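Local atomic coordinates of tapirin (Caldicellulosiruptor kristjanssonii, PDB entry 6N2B), a protein that probably binds cellulose at the cell surface through its beta-helical C-terminal domain, which also carries a calcium ion. Residues D317-F328 against V336-T347. Residues are numbered along the deposited sequence; the frame is centred on the assembly and turned at random.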
ATOM      1  N   ASP A 317      16.958   7.327   0.912  1.00 28.87           N
ATOM      2  CA  ASP A 317      18.343   7.037   0.574  1.00 27.94           C
ATOM      3  C   ASP A 317      18.640   7.269  -0.907  1.00 34.07           C
ATOM      4  O   ASP A 317      19.754   6.968  -1.357  1.00 36.41           O
ATOM      5  CB  ASP A 317      18.679   5.596   0.971  1.00 24.20           C
ATOM      6  CG  ASP A 317      18.741   5.402   2.484  1.00 35.73           C
ATOM      7  OD1 ASP A 317      18.756   6.416   3.215  1.00 41.75           O
ATOM      8  OD2 ASP A 317      18.782   4.242   2.955  1.00 37.26           O
ATOM      9  N   GLY A 318      17.666   7.806  -1.653  1.00 30.45           N
ATOM     10  CA  GLY A 318      17.767   8.045  -3.083  1.00 25.67           C
ATOM     11  C   GLY A 318      17.158   9.373  -3.500  1.00 29.65           C
ATOM     12  O   GLY A 318      17.047  10.293  -2.687  1.00 26.44           O
ATOM     13  N   GLU A 319      16.741   9.483  -4.757  1.00 26.80           N
ATOM     14  CA  GLU A 319      16.365  10.757  -5.357  1.00 23.80           C
ATOM     15  C   GLU A 319      14.845  10.868  -5.405  1.00 29.23           C
ATOM     16  O   GLU A 319      14.172  10.039  -6.033  1.00 30.88           O
ATOM     17  CB  GLU A 319      16.988  10.879  -6.753  1.00 24.06           C
ATOM     18  CG  GLU A 319      16.478  11.990  -7.681  1.00 28.63           C
ATOM     19  CD  GLU A 319      17.019  11.828  -9.117  1.00 42.54           C
ATOM     20  OE1 GLU A 319      17.239  10.673  -9.540  1.00 45.16           O
ATOM     21  OE2 GLU A 319      17.230  12.832  -9.837  1.00 38.99           O
ATOM     22  N   VAL A 320      14.310  11.882  -4.732  1.00 23.26           N
ATOM     23  CA  VAL A 320      12.898  12.216  -4.857  1.00 22.86           C
ATOM     24  C   VAL A 320      12.758  13.066  -6.109  1.00 24.42           C
ATOM     25  O   VAL A 320      13.285  14.176  -6.172  1.00 33.43           O
ATOM     26  CB  VAL A 320      12.373  12.961  -3.624  1.00 26.04           C
ATOM     27  CG1 VAL A 320      10.890  13.264  -3.791  1.00 15.25           C
ATOM     28  CG2 VAL A 320      12.629  12.164  -2.338  1.00 19.18           C
ATOM     29  N   GLN A 321      12.081  12.539  -7.115  1.00 28.21           N
ATOM     30  CA  GLN A 321      11.753  13.304  -8.303  1.00 24.55           C
ATOM     31  C   GLN A 321      10.308  13.757  -8.222  1.00 26.18           C
ATOM     32  O   GLN A 321       9.420  12.976  -7.886  1.00 38.96           O
ATOM     33  CB  GLN A 321      11.933  12.490  -9.575  1.00 31.17           C
ATOM     34  CG  GLN A 321      13.265  11.820  -9.763  1.00 42.85           C
ATOM     35  CD  GLN A 321      13.214  10.794 -10.901  1.00 51.69           C
ATOM     36  OE1 GLN A 321      13.119  11.157 -12.085  1.00 41.15           O
ATOM     37  NE2 GLN A 321      13.250   9.503 -10.540  1.00 44.93           N
ATOM     38  N   VAL A 322      10.077  15.016  -8.550  1.00 23.98           N
ATOM     39  CA  VAL A 322       8.744  15.570  -8.675  1.00 25.88           C
ATOM     40  C   VAL A 322       8.699  16.190 -10.063  1.00 36.14           C
ATOM     41  O   VAL A 322       9.392  17.181 -10.321  1.00 34.19           O
ATOM     42  CB  VAL A 322       8.459  16.610  -7.581  1.00 24.78           C
ATOM     43  CG1 VAL A 322       7.050  17.173  -7.699  1.00 30.01           C
ATOM     44  CG2 VAL A 322       8.684  15.996  -6.213  1.00 22.84           C
ATOM     45  N   LYS A 323       7.930  15.595 -10.976  1.00 31.21           N
ATOM     46  CA  LYS A 323       7.972  16.080 -12.350  1.00 34.96           C
ATOM     47  C   LYS A 323       6.635  15.865 -13.044  1.00 38.52           C
ATOM     48  O   LYS A 323       5.703  15.267 -12.493  1.00 31.38           O
ATOM     49  CB  LYS A 323       9.104  15.413 -13.149  1.00 31.15           C
ATOM     50  CG  LYS A 323       8.962  13.918 -13.317  1.00 30.45           C
ATOM     51  CD  LYS A 323      10.296  13.243 -13.593  1.00 30.77           C
ATOM     52  CE  LYS A 323      10.104  11.922 -14.344  1.00 34.89           C
ATOM     53  NZ  LYS A 323      11.398  11.254 -14.696  1.00 48.55           N
ATOM     54  N   ASN A 324       6.570  16.379 -14.273  1.00 33.77           N
ATOM     55  CA  ASN A 324       5.407  16.273 -15.156  1.00 34.63           C
ATOM     56  C   ASN A 324       4.133  16.750 -14.462  1.00 34.03           C
ATOM     57  O   ASN A 324       3.099  16.086 -14.485  1.00 35.65           O
ATOM     58  CB  ASN A 324       5.263  14.854 -15.694  1.00 29.51           C
ATOM     59  CG  ASN A 324       6.426  14.468 -16.585  1.00 35.96           C
ATOM     60  OD1 ASN A 324       6.703  15.150 -17.573  1.00 35.31           O
ATOM     61  ND2 ASN A 324       7.145  13.406 -16.219  1.00 32.34           N
ATOM     62  N   TYR A 325       4.225  17.932 -13.857  1.00 28.00           N
ATOM     63  CA  TYR A 325       3.161  18.690 -13.185  1.00 30.84           C
ATOM     64  C   TYR A 325       2.798  18.132 -11.816  1.00 34.59           C
ATOM     65  O   TYR A 325       1.784  18.552 -11.242  1.00 35.88           O
ATOM     66  CB  TYR A 325       1.896  18.805 -14.036  1.00 29.67           C
ATOM     67  CG  TYR A 325       2.131  19.609 -15.280  1.00 41.50           C
ATOM     68  CD1 TYR A 325       2.561  18.994 -16.452  1.00 49.47           C
ATOM     69  CD2 TYR A 325       1.964  20.994 -15.286  1.00 41.64           C
ATOM     70  CE1 TYR A 325       2.806  19.727 -17.611  1.00 51.82           C
ATOM     71  CE2 TYR A 325       2.203  21.743 -16.441  1.00 40.25           C
ATOM     72  CZ  TYR A 325       2.625  21.101 -17.601  1.00 56.15           C
ATOM     73  OH  TYR A 325       2.864  21.818 -18.754  1.00 54.52           O
ATOM     74  N   GLY A 326       3.606  17.239 -11.249  1.00 31.31           N
ATOM     75  CA  GLY A 326       3.316  16.736  -9.921  1.00 35.41           C
ATOM     76  C   GLY A 326       3.510  17.790  -8.846  1.00 33.19           C
ATOM     77  O   GLY A 326       4.358  18.671  -8.948  1.00 33.17           O
ATOM     78  N   ASN A 327       2.701  17.677  -7.791  1.00 32.32           N
ATOM     79  CA  ASN A 327       2.724  18.574  -6.642  1.00 32.60           C
ATOM     80  C   ASN A 327       3.105  17.772  -5.415  1.00 32.38           C
ATOM     81  O   ASN A 327       2.400  16.824  -5.055  1.00 37.87           O
ATOM     82  CB  ASN A 327       1.361  19.211  -6.403  1.00 38.06           C
ATOM     83  CG  ASN A 327       1.168  20.466  -7.178  1.00 52.06           C
ATOM     84  OD1 ASN A 327       1.224  21.560  -6.621  1.00 60.07           O
ATOM     85  ND2 ASN A 327       0.931  20.328  -8.482  1.00 58.63           N
ATOM     86  N   PHE A 328       4.181  18.172  -4.749  1.00 27.40           N
ATOM     87  CA  PHE A 328       4.655  17.451  -3.579  1.00 28.57           C
ATOM     88  C   PHE A 328       4.877  18.431  -2.438  1.00 27.53           C
ATOM     89  O   PHE A 328       5.664  19.369  -2.582  1.00 28.62           O
ATOM     90  CB  PHE A 328       5.938  16.695  -3.902  1.00 18.14           C
ATOM     91  CG  PHE A 328       6.502  15.966  -2.737  1.00 24.10           C
ATOM     92  CD1 PHE A 328       5.663  15.342  -1.832  1.00 21.35           C
ATOM     93  CD2 PHE A 328       7.875  15.908  -2.538  1.00 23.29           C
ATOM     94  CE1 PHE A 328       6.184  14.675  -0.747  1.00 27.40           C
ATOM     95  CE2 PHE A 328       8.403  15.235  -1.459  1.00 18.94           C
ATOM     96  CZ  PHE A 328       7.565  14.611  -0.565  1.00 20.99           C
ATOM     97  N   VAL A 336      16.599  13.519   2.481  1.00 29.75           N
ATOM     98  CA  VAL A 336      16.709  12.745   1.253  1.00 31.22           C
ATOM     99  C   VAL A 336      18.101  12.936   0.669  1.00 30.86           C
ATOM    100  O   VAL A 336      18.819  13.874   1.013  1.00 33.43           O
ATOM    101  CB  VAL A 336      15.635  13.136   0.214  1.00 25.37           C
ATOM    102  CG1 VAL A 336      14.295  13.291   0.878  1.00 18.99           C
ATOM    103  CG2 VAL A 336      16.029  14.407  -0.520  1.00 25.11           C
ATOM    104  N   LYS A 337      18.484  12.005  -0.205  1.00 27.22           N
ATOM    105  CA  LYS A 337      19.745  12.118  -0.926  1.00 30.50           C
ATOM    106  C   LYS A 337      19.681  13.251  -1.943  1.00 31.26           C
ATOM    107  O   LYS A 337      20.605  14.067  -2.048  1.00 35.89           O
ATOM    108  CB  LYS A 337      20.073  10.785  -1.618  1.00 38.57           C
ATOM    109  CG  LYS A 337      21.477  10.665  -2.262  1.00 42.34           C
ATOM    110  CD  LYS A 337      22.567  10.641  -1.186  1.00 63.28           C
ATOM    111  CE  LYS A 337      23.860  10.014  -1.688  1.00 61.52           C
ATOM    112  NZ  LYS A 337      25.055  10.595  -1.000  1.00 63.98           N
ATOM    113  N   LYS A 338      18.593  13.318  -2.695  1.00 26.12           N
ATOM    114  CA  LYS A 338      18.443  14.302  -3.750  1.00 24.35           C
ATOM    115  C   LYS A 338      16.963  14.630  -3.901  1.00 28.47           C
ATOM    116  O   LYS A 338      16.095  13.769  -3.727  1.00 24.26           O
ATOM    117  CB  LYS A 338      19.034  13.795  -5.079  1.00 28.11           C
ATOM    118  CG  LYS A 338      19.362  14.906  -6.070  1.00 32.81           C
ATOM    119  CD  LYS A 338      19.906  14.404  -7.397  1.00 29.22           C
ATOM    120  CE  LYS A 338      20.246  15.601  -8.310  1.00 41.04           C
ATOM    121  NZ  LYS A 338      20.730  15.271  -9.686  1.00 30.17           N
ATOM    122  N   LEU A 339      16.678  15.896  -4.177  1.00 34.84           N
ATOM    123  CA  LEU A 339      15.359  16.320  -4.612  1.00 25.81           C
ATOM    124  C   LEU A 339      15.550  16.959  -5.968  1.00 23.77           C
ATOM    125  O   LEU A 339      16.378  17.860  -6.108  1.00 28.73           O
ATOM    126  CB  LEU A 339      14.727  17.309  -3.635  1.00 22.82           C
ATOM    127  CG  LEU A 339      13.472  17.996  -4.184  1.00 27.14           C
ATOM    128  CD1 LEU A 339      12.320  16.994  -4.363  1.00 20.62           C
ATOM    129  CD2 LEU A 339      13.048  19.173  -3.315  1.00 15.52           C
ATOM    130  N   THR A 340      14.841  16.466  -6.975  1.00 22.96           N
ATOM    131  CA  THR A 340      14.898  17.092  -8.286  1.00 27.35           C
ATOM    132  C   THR A 340      13.479  17.399  -8.730  1.00 27.75           C
ATOM    133  O   THR A 340      12.609  16.529  -8.696  1.00 31.53           O
ATOM    134  CB  THR A 340      15.654  16.229  -9.331  1.00 30.02           C
ATOM    135  OG1 THR A 340      14.772  15.301  -9.967  1.00 46.74           O
ATOM    136  CG2 THR A 340      16.771  15.469  -8.684  1.00 22.54           C
ATOM    137  N   VAL A 341      13.243  18.646  -9.105  1.00 28.86           N
ATOM    138  CA  VAL A 341      11.970  19.086  -9.654  1.00 32.02           C
ATOM    139  C   VAL A 341      12.218  19.481 -11.104  1.00 31.45           C
ATOM    140  O   VAL A 341      13.100  20.296 -11.388  1.00 38.26           O
ATOM    141  CB  VAL A 341      11.378  20.242  -8.832  1.00 28.01           C
ATOM    142  CG1 VAL A 341       9.946  20.534  -9.253  1.00 26.56           C
ATOM    143  CG2 VAL A 341      11.435  19.893  -7.365  1.00 19.90           C
ATOM    144  N   THR A 342      11.470  18.879 -12.024  1.00 30.15           N
ATOM    145  CA  THR A 342      11.655  19.099 -13.451  1.00 31.58           C
ATOM    146  C   THR A 342      10.289  19.120 -14.109  1.00 35.02           C
ATOM    147  O   THR A 342       9.282  18.747 -13.506  1.00 32.26           O
ATOM    148  CB  THR A 342      12.500  17.988 -14.099  1.00 44.79           C
ATOM    149  OG1 THR A 342      13.491  17.532 -13.176  1.00 54.73           O
ATOM    150  CG2 THR A 342      13.192  18.471 -15.381  1.00 42.56           C
ATOM    151  N   ASP A 343      10.272  19.553 -15.364  1.00 36.43           N
ATOM    152  CA  ASP A 343       9.144  19.331 -16.258  1.00 39.08           C
ATOM    153  C   ASP A 343       7.828  19.747 -15.603  1.00 30.90           C
ATOM    154  O   ASP A 343       6.833  19.024 -15.627  1.00 36.42           O
ATOM    155  CB  ASP A 343       9.107  17.868 -16.727  1.00 37.71           C
ATOM    156  CG  ASP A 343      10.469  17.373 -17.258  1.00 40.37           C
ATOM    157  OD1 ASP A 343      11.031  17.954 -18.222  1.00 39.91           O
ATOM    158  OD2 ASP A 343      10.990  16.394 -16.695  1.00 44.53           O
ATOM    159  N   ASN A 344       7.849  20.929 -14.990  1.00 34.25           N
ATOM    160  CA  ASN A 344       6.692  21.612 -14.415  1.00 35.18           C
ATOM    161  C   ASN A 344       6.231  21.032 -13.093  1.00 34.01           C
ATOM    162  O   ASN A 344       5.098  21.282 -12.682  1.00 35.27           O
ATOM    163  CB  ASN A 344       5.505  21.637 -15.372  1.00 32.90           C
ATOM    164  CG  ASN A 344       5.724  22.577 -16.510  1.00 45.83           C
ATOM    165  OD1 ASN A 344       5.905  22.155 -17.651  1.00 50.80           O
ATOM    166  ND2 ASN A 344       5.719  23.872 -16.212  1.00 52.38           N
ATOM    167  N   GLY A 345       7.071  20.281 -12.403  1.00 35.04           N
ATOM    168  CA  GLY A 345       6.753  19.874 -11.054  1.00 39.12           C
ATOM    169  C   GLY A 345       6.708  21.057 -10.099  1.00 38.02           C
ATOM    170  O   GLY A 345       6.960  22.212 -10.454  1.00 42.24           O
ATOM    171  N   ARG A 346       6.360  20.744  -8.848  1.00 41.29           N
ATOM    172  CA  ARG A 346       6.379  21.717  -7.758  1.00 37.59           C
ATOM    173  C   ARG A 346       6.550  20.997  -6.431  1.00 27.33           C
ATOM    174  O   ARG A 346       5.827  20.041  -6.144  1.00 39.84           O
ATOM    175  CB  ARG A 346       5.103  22.566  -7.716  1.00 29.65           C
ATOM    176  CG  ARG A 346       5.068  23.453  -6.486  1.00 43.84           C
ATOM    177  CD  ARG A 346       4.140  24.638  -6.639  1.00 61.80           C
ATOM    178  NE  ARG A 346       2.751  24.248  -6.851  1.00 68.65           N
ATOM    179  CZ  ARG A 346       1.711  25.056  -6.660  1.00 78.44           C
ATOM    180  NH1 ARG A 346       1.899  26.311  -6.253  1.00 58.86           N
ATOM    181  NH2 ARG A 346       0.478  24.605  -6.882  1.00 88.38           N
ATOM    182  N   THR A 347       7.497  21.460  -5.625  1.00 23.29           N
ATOM    183  CA  THR A 347       7.687  20.949  -4.278  1.00 20.08           C
ATOM    184  C   THR A 347       7.626  22.119  -3.320  1.00 27.84           C
ATOM    185  O   THR A 347       8.421  23.055  -3.446  1.00 32.58           O
ATOM    186  CB  THR A 347       9.012  20.219  -4.129  1.00 16.45           C
ATOM    187  OG1 THR A 347       9.079  19.165  -5.091  1.00 29.85           O
ATOM    188  CG2 THR A 347       9.126  19.639  -2.741  1.00 19.83           C
TER
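Val320 and Val322 pack against Leu339 and Val341 on the inward face of two successive coils of a parallel beta-helix, in register along strands 319-322 and 338-341. CG1 of Val320 lies 4.0 Å from Leu339 CD1, while CG2, the branch beside its own backbone N, meets Val336 CG1 at 3.8 Å. Between the strands, Thr340 N donates to Val320 O (2.9 Å) and Val322 N to Thr340 O (3.0 Å), both nearly straight. Equivalent type I' turns, Lys323-Gly326 and Thr342-Gly345, then bring the backbone of each coil round, and Val322 CG2 touches Thr347 OG1 at 3.4 Å across the interior.

Toward the solvent the contact is looser and polar: at the turns Tyr325 is exposed and Asn344 partly so. Asn344 CB sits over the centre of the Tyr325 ring, 3.5 Å from its centroid, a CH-pi contact. Arg346, bent at chi3 (62°), turns its guanidinium side-on to Asn327, so that NE and NH2 both donate to OD1, each at 3.1 Å. With an alanine here instead of Arg346, Asn327 OD1 would probably lose both donors and its amide would be freer to turn.

Strand 300-303 flanks 319-322 and strand 359-363 flanks 338-341, where Glu361 forms a salt bridge with Lys338; Phe328 reaches Met301 and Leu303.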